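Local coordinates for histone RNA hairpin-binding protein (Drosophila melanogaster, PDB 4TUW) that binds the stem-loop of histone mRNA, takes part in histone pre-mRNA 3' processing and couples histone mRNA production to the cell cycle, at residues 42-50 and 62-73. The protein carries 5 engineered substitutions. Numbering follows the deposited sequence.
Sequences RDHPREPNK and LVKIWRKSLHIY. Engineered in segment 42-50: Glu-47 (natural residue Thr). With nucleotides of chain D.
Pro-45, Trp-66 and Pro-48 bury most of the surface where the extended loop 42-50 lies along the last helix of the SLBP RNA-binding domain, a small all-helical fold. No hydrogen bond joins the two segments; apolar packing holds them together. The Trp-66 indole rises from the helix with CG anti to its backbone N (chi1 177°), which carries the ring up between the two prolines. Over one face lies Glu-47 CA, 4.0 Å from the centroid of the five-membered ring in a CH-pi contact, and Pro-48 CD comes in obliquely, 4.3 Å from Trp-66 CD2. Leu-70 CD1 lies against the opposite face, while the carbonyl oxygen of Pro-45 sits in the ring plane at the edge. Glu-47, an engineered replacement of the natural threonine, turns its carboxylate away from the helix to a salt bridge with Lys-23.

On the Ser-69 side of the tryptophan, Pro-45 sets CB 3.7 Å from Ser-69 CB and CG 3.8 Å from Leu-70 CD2; Tyr-31 also packs on this proline. At the Leu-62 end of the contact, Pro-48 CG meets Val-63 CG2 at 3.8 Å, the two side chains crossing at about a right angle.

Other sides of the helix bind the RNA hairpin. The imidazole of His-71 has the base of C17 of chain D over one face, and its NE2 donates to OP2 (2.8 Å) and O5' of that nucleotide; Arg-67 NH1 adds a weak bond to the same OP2. A leucine in place of His-71 would probably leave OP2 and O5' without this donor and take the flat imidazole from against the cytosine. Within the helix, Ser-69 OG, beside its own backbone N (chi1 -65°), donates to Ile-65 O at 2.8 Å, approaching the opposite face of that carbonyl from Ser-69 N.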
loop_
_atom_site.group_PDB
_atom_site.type_symbol
_atom_site.label_atom_id
_atom_site.label_comp_id
_atom_site.label_asym_id
_atom_site.label_seq_id
_atom_site.Cartn_x
_atom_site.Cartn_y
_atom_site.Cartn_z
ATOM N N ARG A 42 -7.606 -9.679 -5.080
ATOM C CA ARG A 42 -6.901 -8.550 -5.660
ATOM C C ARG A 42 -7.890 -7.444 -6.004
ATOM O O ARG A 42 -7.504 -6.329 -6.363
ATOM C CB ARG A 42 -6.128 -8.984 -6.904
ATOM C CG ARG A 42 -6.887 -8.797 -8.219
ATOM C CD ARG A 42 -6.866 -10.055 -9.045
ATOM N NE ARG A 42 -7.254 -9.815 -10.426
ATOM C CZ ARG A 42 -8.037 -10.626 -11.131
ATOM N NH1 ARG A 42 -8.530 -11.735 -10.577
ATOM N NH2 ARG A 42 -8.331 -10.322 -12.389
ATOM N N ASP A 43 -9.173 -7.774 -5.903
ATOM C CA ASP A 43 -10.243 -6.797 -6.076
ATOM C C ASP A 43 -10.298 -5.952 -4.812
ATOM O O ASP A 43 -10.853 -4.860 -4.796
ATOM C CB ASP A 43 -11.578 -7.506 -6.328
ATOM C CG ASP A 43 -11.508 -8.467 -7.507
ATOM O OD1 ASP A 43 -11.096 -8.007 -8.594
ATOM O OD2 ASP A 43 -11.835 -9.673 -7.353
ATOM N N HIS A 44 -9.694 -6.467 -3.750
ATOM C CA HIS A 44 -9.549 -5.715 -2.521
ATOM C C HIS A 44 -8.435 -4.694 -2.652
ATOM O O HIS A 44 -7.756 -4.657 -3.672
ATOM C CB HIS A 44 -9.284 -6.669 -1.357
ATOM C CG HIS A 44 -10.493 -7.433 -0.926
ATOM N ND1 HIS A 44 -11.289 -8.123 -1.812
ATOM C CD2 HIS A 44 -11.055 -7.608 0.296
ATOM C CE1 HIS A 44 -12.286 -8.692 -1.159
ATOM N NE2 HIS A 44 -12.166 -8.395 0.123
ATOM N N PRO A 45 -8.278 -3.827 -1.640
ATOM C CA PRO A 45 -7.130 -2.921 -1.647
ATOM C C PRO A 45 -5.963 -3.444 -0.834
ATOM O O PRO A 45 -6.036 -3.478 0.401
ATOM C CB PRO A 45 -7.690 -1.646 -1.009
ATOM C CG PRO A 45 -8.799 -2.117 -0.148
ATOM C CD PRO A 45 -9.364 -3.335 -0.773
ATOM N N ARG A 46 -4.894 -3.849 -1.513
ATOM C CA ARG A 46 -3.743 -4.398 -0.810
ATOM C C ARG A 46 -2.561 -3.445 -0.915
ATOM O O ARG A 46 -2.303 -2.857 -1.964
ATOM C CB ARG A 46 -3.386 -5.804 -1.331
ATOM C CG ARG A 46 -2.371 -6.605 -0.460
ATOM C CD ARG A 46 -3.024 -7.412 0.685
ATOM N NE ARG A 46 -3.512 -6.553 1.769
ATOM C CZ ARG A 46 -4.109 -6.983 2.885
ATOM N NH1 ARG A 46 -4.311 -8.284 3.101
ATOM N NH2 ARG A 46 -4.505 -6.098 3.794
ATOM N N GLU A 47 -1.868 -3.286 0.204
ATOM C CA GLU A 47 -0.756 -2.363 0.286
ATOM C C GLU A 47 0.303 -2.845 -0.692
ATOM O O GLU A 47 0.524 -4.052 -0.813
ATOM C CB GLU A 47 -0.213 -2.292 1.716
ATOM C CG GLU A 47 0.579 -3.511 2.157
ATOM C CD GLU A 47 1.107 -3.396 3.593
ATOM O OE1 GLU A 47 0.280 -3.398 4.526
ATOM O OE2 GLU A 47 2.344 -3.316 3.788
ATOM N N PRO A 48 0.939 -1.915 -1.417
ATOM C CA PRO A 48 1.983 -2.314 -2.350
ATOM C C PRO A 48 3.133 -3.006 -1.617
ATOM O O PRO A 48 3.386 -2.737 -0.436
ATOM C CB PRO A 48 2.465 -0.970 -2.907
ATOM C CG PRO A 48 1.328 -0.057 -2.673
ATOM C CD PRO A 48 0.807 -0.458 -1.372
ATOM N N ASN A 49 3.799 -3.929 -2.303
ATOM C CA ASN A 49 5.006 -4.505 -1.751
ATOM C C ASN A 49 6.064 -3.414 -1.728
ATOM O O ASN A 49 6.418 -2.862 -2.780
ATOM C CB ASN A 49 5.514 -5.685 -2.587
ATOM C CG ASN A 49 6.786 -6.254 -2.033
ATOM O OD1 ASN A 49 7.098 -6.086 -0.834
ATOM N ND2 ASN A 49 7.547 -6.925 -2.889
ATOM N N LYS A 50 6.584 -3.105 -0.542
ATOM C CA LYS A 50 7.522 -2.014 -0.478
ATOM C C LYS A 50 8.863 -2.479 -0.997
ATOM O O LYS A 50 9.712 -1.676 -1.394
ATOM C CB LYS A 50 7.605 -1.406 0.918
ATOM C CG LYS A 50 8.106 -2.321 2.021
ATOM C CD LYS A 50 8.360 -1.564 3.336
ATOM C CE LYS A 50 8.395 -2.545 4.514
ATOM N NZ LYS A 50 9.290 -2.128 5.642
ATOM N N LEU A 62 0.612 3.129 -7.654
ATOM C CA LEU A 62 -0.035 2.083 -6.888
ATOM C C LEU A 62 -0.611 2.593 -5.600
ATOM O O LEU A 62 -1.704 2.224 -5.203
ATOM C CB LEU A 62 1.006 1.043 -6.517
ATOM C CG LEU A 62 1.354 0.125 -7.661
ATOM C CD1 LEU A 62 2.303 -0.915 -7.138
ATOM C CD2 LEU A 62 0.065 -0.493 -8.131
ATOM N N VAL A 63 0.178 3.407 -4.924
ATOM C CA VAL A 63 -0.190 3.940 -3.634
ATOM C C VAL A 63 -1.409 4.847 -3.725
ATOM O O VAL A 63 -2.322 4.752 -2.908
ATOM C CB VAL A 63 0.976 4.702 -3.068
ATOM C CG1 VAL A 63 0.512 5.820 -2.159
ATOM C CG2 VAL A 63 1.881 3.731 -2.350
ATOM N N LYS A 64 -1.417 5.717 -4.726
ATOM C CA LYS A 64 -2.573 6.545 -4.988
ATOM C C LYS A 64 -3.802 5.671 -5.037
ATOM O O LYS A 64 -4.745 5.864 -4.272
ATOM C CB LYS A 64 -2.415 7.274 -6.316
ATOM C CG LYS A 64 -3.440 8.377 -6.538
ATOM C CD LYS A 64 -2.987 9.298 -7.664
ATOM C CE LYS A 64 -3.767 10.615 -7.693
ATOM N NZ LYS A 64 -3.504 11.501 -6.498
ATOM N N ILE A 65 -3.755 4.686 -5.925
ATOM C CA ILE A 65 -4.864 3.770 -6.149
ATOM C C ILE A 65 -5.182 3.020 -4.873
ATOM O O ILE A 65 -6.313 2.629 -4.629
ATOM C CB ILE A 65 -4.520 2.776 -7.284
ATOM C CG1 ILE A 65 -4.311 3.546 -8.591
ATOM C CG2 ILE A 65 -5.593 1.704 -7.453
ATOM C CD1 ILE A 65 -3.901 2.694 -9.715
ATOM N N TRP A 66 -4.181 2.841 -4.041
ATOM C CA TRP A 66 -4.412 2.113 -2.828
ATOM C C TRP A 66 -5.330 2.909 -1.928
ATOM O O TRP A 66 -6.412 2.458 -1.558
ATOM C CB TRP A 66 -3.097 1.855 -2.129
ATOM C CG TRP A 66 -3.277 1.180 -0.837
ATOM C CD1 TRP A 66 -4.070 0.106 -0.572
ATOM C CD2 TRP A 66 -2.633 1.514 0.371
ATOM N NE1 TRP A 66 -3.966 -0.255 0.750
ATOM C CE2 TRP A 66 -3.085 0.605 1.351
ATOM C CE3 TRP A 66 -1.717 2.500 0.732
ATOM C CZ2 TRP A 66 -2.647 0.663 2.672
ATOM C CZ3 TRP A 66 -1.280 2.548 2.049
ATOM C CH2 TRP A 66 -1.748 1.631 3.002
ATOM N N ARG A 67 -4.895 4.117 -1.608
ATOM C CA ARG A 67 -5.633 5.014 -0.739
ATOM C C ARG A 67 -7.053 5.286 -1.228
ATOM O O ARG A 67 -7.985 5.303 -0.429
ATOM C CB ARG A 67 -4.862 6.321 -0.610
ATOM C CG ARG A 67 -3.403 6.120 -0.299
ATOM C CD ARG A 67 -3.171 5.888 1.184
ATOM N NE ARG A 67 -2.996 7.164 1.852
ATOM C CZ ARG A 67 -3.994 7.875 2.362
ATOM N NH1 ARG A 67 -5.239 7.417 2.299
ATOM N NH2 ARG A 67 -3.744 9.039 2.939
ATOM N N LYS A 68 -7.217 5.516 -2.528
ATOM C CA LYS A 68 -8.551 5.726 -3.078
ATOM C C LYS A 68 -9.414 4.515 -2.794
ATOM O O LYS A 68 -10.498 4.636 -2.237
ATOM C CB LYS A 68 -8.512 5.973 -4.587
ATOM C CG LYS A 68 -7.861 7.281 -4.984
ATOM C CD LYS A 68 -7.863 7.480 -6.490
ATOM C CE LYS A 68 -9.121 8.189 -6.952
ATOM N NZ LYS A 68 -9.251 8.186 -8.446
ATOM N N SER A 69 -8.917 3.345 -3.169
ATOM C CA SER A 69 -9.651 2.106 -2.973
ATOM C C SER A 69 -10.067 1.911 -1.519
ATOM O O SER A 69 -11.103 1.323 -1.231
ATOM C CB SER A 69 -8.812 0.920 -3.442
ATOM O OG SER A 69 -8.589 0.983 -4.838
ATOM N N LEU A 70 -9.261 2.405 -0.597
ATOM C CA LEU A 70 -9.567 2.206 0.798
ATOM C C LEU A 70 -10.930 2.782 1.139
ATOM O O LEU A 70 -11.707 2.167 1.861
ATOM C CB LEU A 70 -8.487 2.847 1.654
ATOM C CG LEU A 70 -7.154 2.124 1.538
ATOM C CD1 LEU A 70 -6.078 2.751 2.414
ATOM C CD2 LEU A 70 -7.396 0.694 1.941
ATOM N N HIS A 71 -11.231 3.944 0.567
ATOM C CA HIS A 71 -12.371 4.747 0.992
ATOM C C HIS A 71 -13.718 4.064 0.832
ATOM O O HIS A 71 -14.721 4.541 1.360
ATOM C CB HIS A 71 -12.355 6.127 0.331
ATOM C CG HIS A 71 -11.388 7.076 0.966
ATOM N ND1 HIS A 71 -11.505 7.490 2.275
ATOM C CD2 HIS A 71 -10.264 7.658 0.486
ATOM C CE1 HIS A 71 -10.506 8.302 2.570
ATOM N NE2 HIS A 71 -9.741 8.425 1.501
ATOM N N ILE A 72 -13.732 2.923 0.148
ATOM C CA ILE A 72 -14.919 2.080 0.071
ATOM C C ILE A 72 -15.245 1.510 1.451
ATOM O O ILE A 72 -16.225 0.796 1.631
ATOM C CB ILE A 72 -14.714 0.925 -0.931
ATOM C CG1 ILE A 72 -14.000 1.440 -2.187
ATOM C CG2 ILE A 72 -16.043 0.316 -1.332
ATOM C CD1 ILE A 72 -13.505 0.339 -3.148
ATOM N N TYR A 73 -14.429 1.856 2.438
ATOM C CA TYR A 73 -14.539 1.241 3.747
ATOM C C TYR A 73 -14.942 2.131 4.915
ATOM O O TYR A 73 -14.432 1.932 6.018
ATOM C CB TYR A 73 -13.256 0.483 4.068
ATOM C CG TYR A 73 -13.232 -0.846 3.374
ATOM C CD1 TYR A 73 -13.059 -0.928 1.999
ATOM C CD2 TYR A 73 -13.423 -2.025 4.085
ATOM C CE1 TYR A 73 -13.059 -2.153 1.352
ATOM C CE2 TYR A 73 -13.424 -3.253 3.447
ATOM C CZ TYR A 73 -13.242 -3.312 2.081
ATOM O OH TYR A 73 -13.245 -4.532 1.444
ATOM P P C D 17 -7.424 10.819 1.853
ATOM O OP1 C D 17 -8.158 12.092 2.070
ATOM O OP2 C D 17 -7.606 9.719 2.822
ATOM O "O5'" C D 17 -7.816 10.348 0.389
ATOM C "C5'" C D 17 -6.867 10.362 -0.661
ATOM C "C4'" C D 17 -7.522 10.050 -1.982
ATOM O "O4'" C D 17 -8.760 9.332 -1.744
ATOM C "C3'" C D 17 -7.901 11.265 -2.815
ATOM O "O3'" C D 17 -7.797 10.938 -4.195
ATOM C "C2'" C D 17 -9.366 11.464 -2.477
ATOM O "O2'" C D 17 -10.093 12.145 -3.473
ATOM C "C1'" C D 17 -9.833 10.026 -2.347
ATOM N N1 C D 17 -11.015 9.860 -1.501
ATOM C C2 C D 17 -12.025 9.028 -1.976
ATOM O O2 C D 17 -11.881 8.479 -3.081
ATOM N N3 C D 17 -13.122 8.846 -1.211
ATOM C C4 C D 17 -13.240 9.455 -0.034
ATOM N N4 C D 17 -14.357 9.228 0.660
ATOM C C5 C D 17 -12.219 10.317 0.472
ATOM C C6 C D 17 -11.133 10.501 -0.296
ATOM P P A D 6 -3.342 -0.819 -14.358
ATOM O OP1 A D 6 -4.563 -0.007 -14.600
ATOM O OP2 A D 6 -2.683 -1.453 -15.517
ATOM O "O5'" A D 6 -2.217 -0.001 -13.591
ATOM C "C5'" A D 6 -2.448 0.525 -12.286
ATOM C "C4'" A D 6 -1.160 0.946 -11.612
ATOM O "O4'" A D 6 -0.409 -0.228 -11.228
ATOM C "C3'" A D 6 -0.193 1.741 -12.473
ATOM O "O3'" A D 6 -0.513 3.113 -12.506
ATOM C "C2'" A D 6 1.151 1.437 -11.835
ATOM O "O2'" A D 6 1.328 2.161 -10.629
ATOM C "C1'" A D 6 0.967 -0.025 -11.462
ATOM N N9 A D 6 1.411 -0.906 -12.555
ATOM C C8 A D 6 0.666 -1.464 -13.560
ATOM N N7 A D 6 1.375 -2.169 -14.403
ATOM C C5 A D 6 2.670 -2.055 -13.919
ATOM C C6 A D 6 3.894 -2.578 -14.360
ATOM N N6 A D 6 4.011 -3.351 -15.438
ATOM N N1 A D 6 5.003 -2.289 -13.645
ATOM C C2 A D 6 4.883 -1.512 -12.560
ATOM N N3 A D 6 3.784 -0.963 -12.051
ATOM C C4 A D 6 2.705 -1.280 -12.784
ATOM P P U D 16 -6.275 16.706 2.867
ATOM O OP1 U D 16 -7.742 16.736 2.592
ATOM O OP2 U D 16 -5.727 16.920 4.230
ATOM O "O5'" U D 16 -5.773 15.272 2.415
ATOM C "C5'" U D 16 -6.028 14.792 1.101
ATOM C "C4'" U D 16 -5.443 13.422 0.909
ATOM O "O4'" U D 16 -4.039 13.538 0.547
ATOM C "C3'" U D 16 -5.494 12.536 2.152
ATOM O "O3'" U D 16 -5.872 11.215 1.776
ATOM C "C2'" U D 16 -4.055 12.589 2.670
ATOM O "O2'" U D 16 -3.642 11.486 3.443
ATOM C "C1'" U D 16 -3.276 12.694 1.375
ATOM N N1 U D 16 -1.928 13.238 1.527
ATOM C C2 U D 16 -0.935 12.347 1.256
ATOM O O2 U D 16 -1.210 11.223 0.901
ATOM N N3 U D 16 0.353 12.806 1.402
ATOM C C4 U D 16 0.732 14.071 1.803
ATOM O O4 U D 16 1.931 14.361 1.899
ATOM C C5 U D 16 -0.370 14.938 2.077
ATOM C C6 U D 16 -1.632 14.505 1.932
#